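Local coordinates for protein multicopper oxidase (Pseudomonas thermotolerans, PDB 6VOW) that probably oxidises phenolic and related substrates at a mononuclear copper and passes the electrons to a copper cluster that reduces dioxygen to water, as in laccases, at residues A[145-154]-A[167-175]. Sequence-based numbering, arbitrary orientation. Where two conformers were deposited one is given.
Sequences LGRGLVGPLV and LSLSLKTWH
With CG anti to the backbone N (chi1 -166°) and the chain bent at its last two torsions, K172 curls its ammonium group against the end of helix 141-146. There K172 NZ donates to L145 O at 3.0 Å, tilted 30° from the carbonyl plane, while G148 N binds the same oxygen from the opposite face; a second bond from the same NZ, to G146 O at 3.3 Å, is weak. G148, with positive phi, closes this helix end as a Schellman motif. A water donates to G146 O and lies in the ring plane of H175 at ND1. The W174 indole has K172 CD over one face, displaced toward its border, and reaches R147 O with its edge, W174 CZ3 to R147 O being 3.5 Å; W174 CH2 meets G148 CA at 3.4 Å. Were W174 replaced by an alanine, the R147-G148 turn would probably lose its packing and the K172 chain the ring face beside CD. Farther along, V150 CG2 packs on K172 CE, and P152 CG touches S170 OG at 3.4 Å. The contact joins strand 151-156 of one cupredoxin-like domain, beside strand 131-136, to strand 165-174 of the next, where F224 of strand 218-225 also meets P152.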
loop_
_atom_site.group_PDB
_atom_site.type_symbol
_atom_site.label_atom_id
_atom_site.label_comp_id
_atom_site.label_asym_id
_atom_site.label_seq_id
_atom_site.Cartn_x
_atom_site.Cartn_y
_atom_site.Cartn_z
ATOM N N LEU A 145 12.571 -2.048 -2.726
ATOM C CA LEU A 145 11.501 -1.047 -2.825
ATOM C C LEU A 145 12.082 0.312 -3.064
ATOM O O LEU A 145 11.593 1.034 -3.910
ATOM C CB LEU A 145 10.623 -0.961 -1.571
ATOM C CG LEU A 145 9.540 -2.043 -1.389
ATOM C CD1 LEU A 145 10.085 -3.277 -0.736
ATOM C CD2 LEU A 145 8.407 -1.585 -0.507
ATOM N N GLY A 146 13.136 0.639 -2.320
ATOM C CA GLY A 146 13.799 1.902 -2.479
ATOM C C GLY A 146 14.246 2.178 -3.878
ATOM O O GLY A 146 14.185 3.325 -4.348
ATOM N N ARG A 147 14.748 1.148 -4.552
ATOM C CA ARG A 147 15.224 1.367 -5.905
ATOM C C ARG A 147 14.169 1.380 -6.976
ATOM O O ARG A 147 14.494 1.542 -8.129
ATOM C CB ARG A 147 16.249 0.297 -6.278
ATOM C CG ARG A 147 17.657 0.732 -5.985
ATOM C CD ARG A 147 18.677 0.114 -6.937
ATOM N NE ARG A 147 19.893 -0.009 -6.158
ATOM C CZ ARG A 147 20.034 -0.889 -5.175
ATOM N NH1 ARG A 147 19.057 -1.761 -4.873
ATOM N NH2 ARG A 147 21.110 -0.851 -4.466
ATOM N N GLY A 148 12.919 1.167 -6.640
ATOM C CA GLY A 148 11.918 1.251 -7.667
ATOM C C GLY A 148 10.980 0.090 -7.725
ATOM O O GLY A 148 10.066 0.176 -8.475
ATOM N N LEU A 149 11.205 -0.979 -6.976
ATOM C CA LEU A 149 10.384 -2.186 -7.123
ATOM C C LEU A 149 9.132 -2.052 -6.352
ATOM O O LEU A 149 9.005 -2.647 -5.303
ATOM C CB LEU A 149 11.146 -3.480 -6.747
ATOM C CG LEU A 149 12.253 -3.754 -7.761
ATOM C CD1 LEU A 149 13.305 -4.620 -7.101
ATOM C CD2 LEU A 149 11.845 -4.314 -9.119
ATOM N N VAL A 150 8.185 -1.299 -6.958
ATOM C CA VAL A 150 6.867 -1.085 -6.453
ATOM C C VAL A 150 5.927 -0.829 -7.606
ATOM O O VAL A 150 6.311 -0.157 -8.611
ATOM C CB VAL A 150 6.748 0.097 -5.513
ATOM C CG1 VAL A 150 7.556 -0.074 -4.287
ATOM C CG2 VAL A 150 7.039 1.380 -6.168
ATOM N N GLY A 151 4.720 -1.337 -7.484
ATOM C CA GLY A 151 3.736 -1.072 -8.560
ATOM C C GLY A 151 2.306 -1.064 -8.071
ATOM O O GLY A 151 2.010 -1.659 -7.042
ATOM N N PRO A 152 1.393 -0.441 -8.816
ATOM C CA PRO A 152 -0.036 -0.507 -8.507
ATOM C C PRO A 152 -0.715 -1.773 -9.075
ATOM O O PRO A 152 -0.362 -2.188 -10.215
ATOM C CB PRO A 152 -0.612 0.768 -9.201
ATOM C CG PRO A 152 0.366 1.172 -10.206
ATOM C CD PRO A 152 1.610 0.271 -10.059
ATOM N N LEU A 153 -1.635 -2.359 -8.286
ATOM C CA LEU A 153 -2.601 -3.426 -8.711
ATOM C C LEU A 153 -4.035 -2.985 -8.516
ATOM O O LEU A 153 -4.442 -2.674 -7.400
ATOM C CB LEU A 153 -2.400 -4.685 -7.910
ATOM C CG LEU A 153 -3.339 -5.859 -8.068
ATOM C CD1 LEU A 153 -3.432 -6.238 -9.515
ATOM C CD2 LEU A 153 -2.893 -7.020 -7.209
ATOM N N VAL A 154 -4.786 -2.856 -9.605
ATOM C CA VAL A 154 -6.233 -2.540 -9.550
ATOM C C VAL A 154 -7.048 -3.804 -9.755
ATOM O O VAL A 154 -6.846 -4.490 -10.757
ATOM C CB VAL A 154 -6.630 -1.503 -10.629
ATOM C CG1 VAL A 154 -8.092 -1.179 -10.562
ATOM C CG2 VAL A 154 -5.862 -0.199 -10.435
ATOM N N LEU A 167 -8.073 7.581 -12.774
ATOM C CA LEU A 167 -6.697 7.928 -12.975
ATOM C C LEU A 167 -5.927 7.318 -11.821
ATOM O O LEU A 167 -6.312 7.493 -10.673
ATOM C CB LEU A 167 -6.576 9.431 -12.866
ATOM C CG LEU A 167 -5.239 10.007 -13.219
ATOM C CD1 LEU A 167 -4.893 9.720 -14.686
ATOM C CD2 LEU A 167 -5.326 11.492 -12.973
ATOM N N SER A 168 -4.862 6.619 -12.143
ATOM C CA SER A 168 -3.982 6.047 -11.162
ATOM C C SER A 168 -2.812 6.982 -10.851
ATOM O O SER A 168 -2.133 7.459 -11.770
ATOM C CB SER A 168 -3.405 4.732 -11.660
ATOM O OG SER A 168 -4.429 3.768 -11.779
ATOM N N LEU A 169 -2.581 7.228 -9.552
ATOM C CA LEU A 169 -1.486 8.137 -9.013
ATOM C C LEU A 169 -0.645 7.379 -8.047
ATOM O O LEU A 169 -1.122 7.053 -6.978
ATOM C CB LEU A 169 -2.050 9.372 -8.281
ATOM C CG LEU A 169 -2.173 10.555 -9.229
ATOM C CD1 LEU A 169 -2.821 10.190 -10.540
ATOM C CD2 LEU A 169 -2.978 11.624 -8.568
ATOM N N SER A 170 0.576 7.070 -8.450
ATOM C CA SER A 170 1.499 6.300 -7.606
ATOM C C SER A 170 2.549 7.255 -7.070
ATOM O O SER A 170 3.332 7.807 -7.826
ATOM C CB SER A 170 2.164 5.178 -8.415
ATOM O OG SER A 170 1.240 4.135 -8.736
ATOM N N LEU A 171 2.494 7.472 -5.765
ATOM C CA LEU A 171 3.418 8.355 -5.081
ATOM C C LEU A 171 4.659 7.633 -4.640
ATOM O O LEU A 171 4.585 6.592 -4.043
ATOM C CB LEU A 171 2.763 8.847 -3.812
ATOM C CG LEU A 171 1.540 9.720 -4.123
ATOM C CD1 LEU A 171 0.682 9.906 -2.885
ATOM C CD2 LEU A 171 2.081 11.036 -4.580
ATOM N N LYS A 172 5.797 8.258 -4.886
ATOM C CA LYS A 172 7.052 7.743 -4.401
ATOM C C LYS A 172 8.034 8.882 -4.151
ATOM O O LYS A 172 8.221 9.796 -5.006
ATOM C CB LYS A 172 7.639 6.699 -5.369
ATOM C CG LYS A 172 8.763 5.914 -4.726
ATOM C CD LYS A 172 9.254 4.811 -5.602
ATOM C CE LYS A 172 9.674 3.663 -4.700
ATOM N NZ LYS A 172 10.922 3.947 -3.965
ATOM N N THR A 173 8.651 8.826 -2.966
ATOM C CA THR A 173 9.636 9.830 -2.532
ATOM C C THR A 173 10.996 9.128 -2.544
ATOM O O THR A 173 11.327 8.342 -1.646
ATOM C CB THR A 173 9.212 10.405 -1.162
ATOM O OG1 THR A 173 8.072 11.180 -1.429
ATOM C CG2 THR A 173 10.310 11.318 -0.463
ATOM N N TRP A 174 11.719 9.399 -3.629
ATOM C CA TRP A 174 12.914 8.709 -3.969
ATOM C C TRP A 174 14.085 9.239 -3.201
ATOM O O TRP A 174 14.357 10.446 -3.227
ATOM C CB TRP A 174 13.219 8.945 -5.423
ATOM C CG TRP A 174 12.309 8.261 -6.375
ATOM C CD1 TRP A 174 11.157 8.766 -6.945
ATOM C CD2 TRP A 174 12.503 6.979 -6.937
ATOM N NE1 TRP A 174 10.632 7.858 -7.791
ATOM C CE2 TRP A 174 11.442 6.746 -7.812
ATOM C CE3 TRP A 174 13.472 5.974 -6.760
ATOM C CZ2 TRP A 174 11.329 5.576 -8.545
ATOM C CZ3 TRP A 174 13.333 4.802 -7.471
ATOM C CH2 TRP A 174 12.266 4.602 -8.354
ATOM N N HIS A 175 14.839 8.307 -2.639
ATOM C CA HIS A 175 16.092 8.571 -1.973
ATOM C C HIS A 175 17.161 8.736 -3.022
ATOM O O HIS A 175 17.990 7.901 -3.183
ATOM C CB HIS A 175 16.517 7.379 -1.132
ATOM C CG HIS A 175 15.528 6.939 -0.125
ATOM N ND1 HIS A 175 14.327 6.354 -0.446
ATOM C CD2 HIS A 175 15.594 6.930 1.216
ATOM C CE1 HIS A 175 13.661 6.080 0.661
ATOM N NE2 HIS A 175 14.397 6.431 1.678
HETATM O O HOH W 1 13.697 5.548 -3.175
#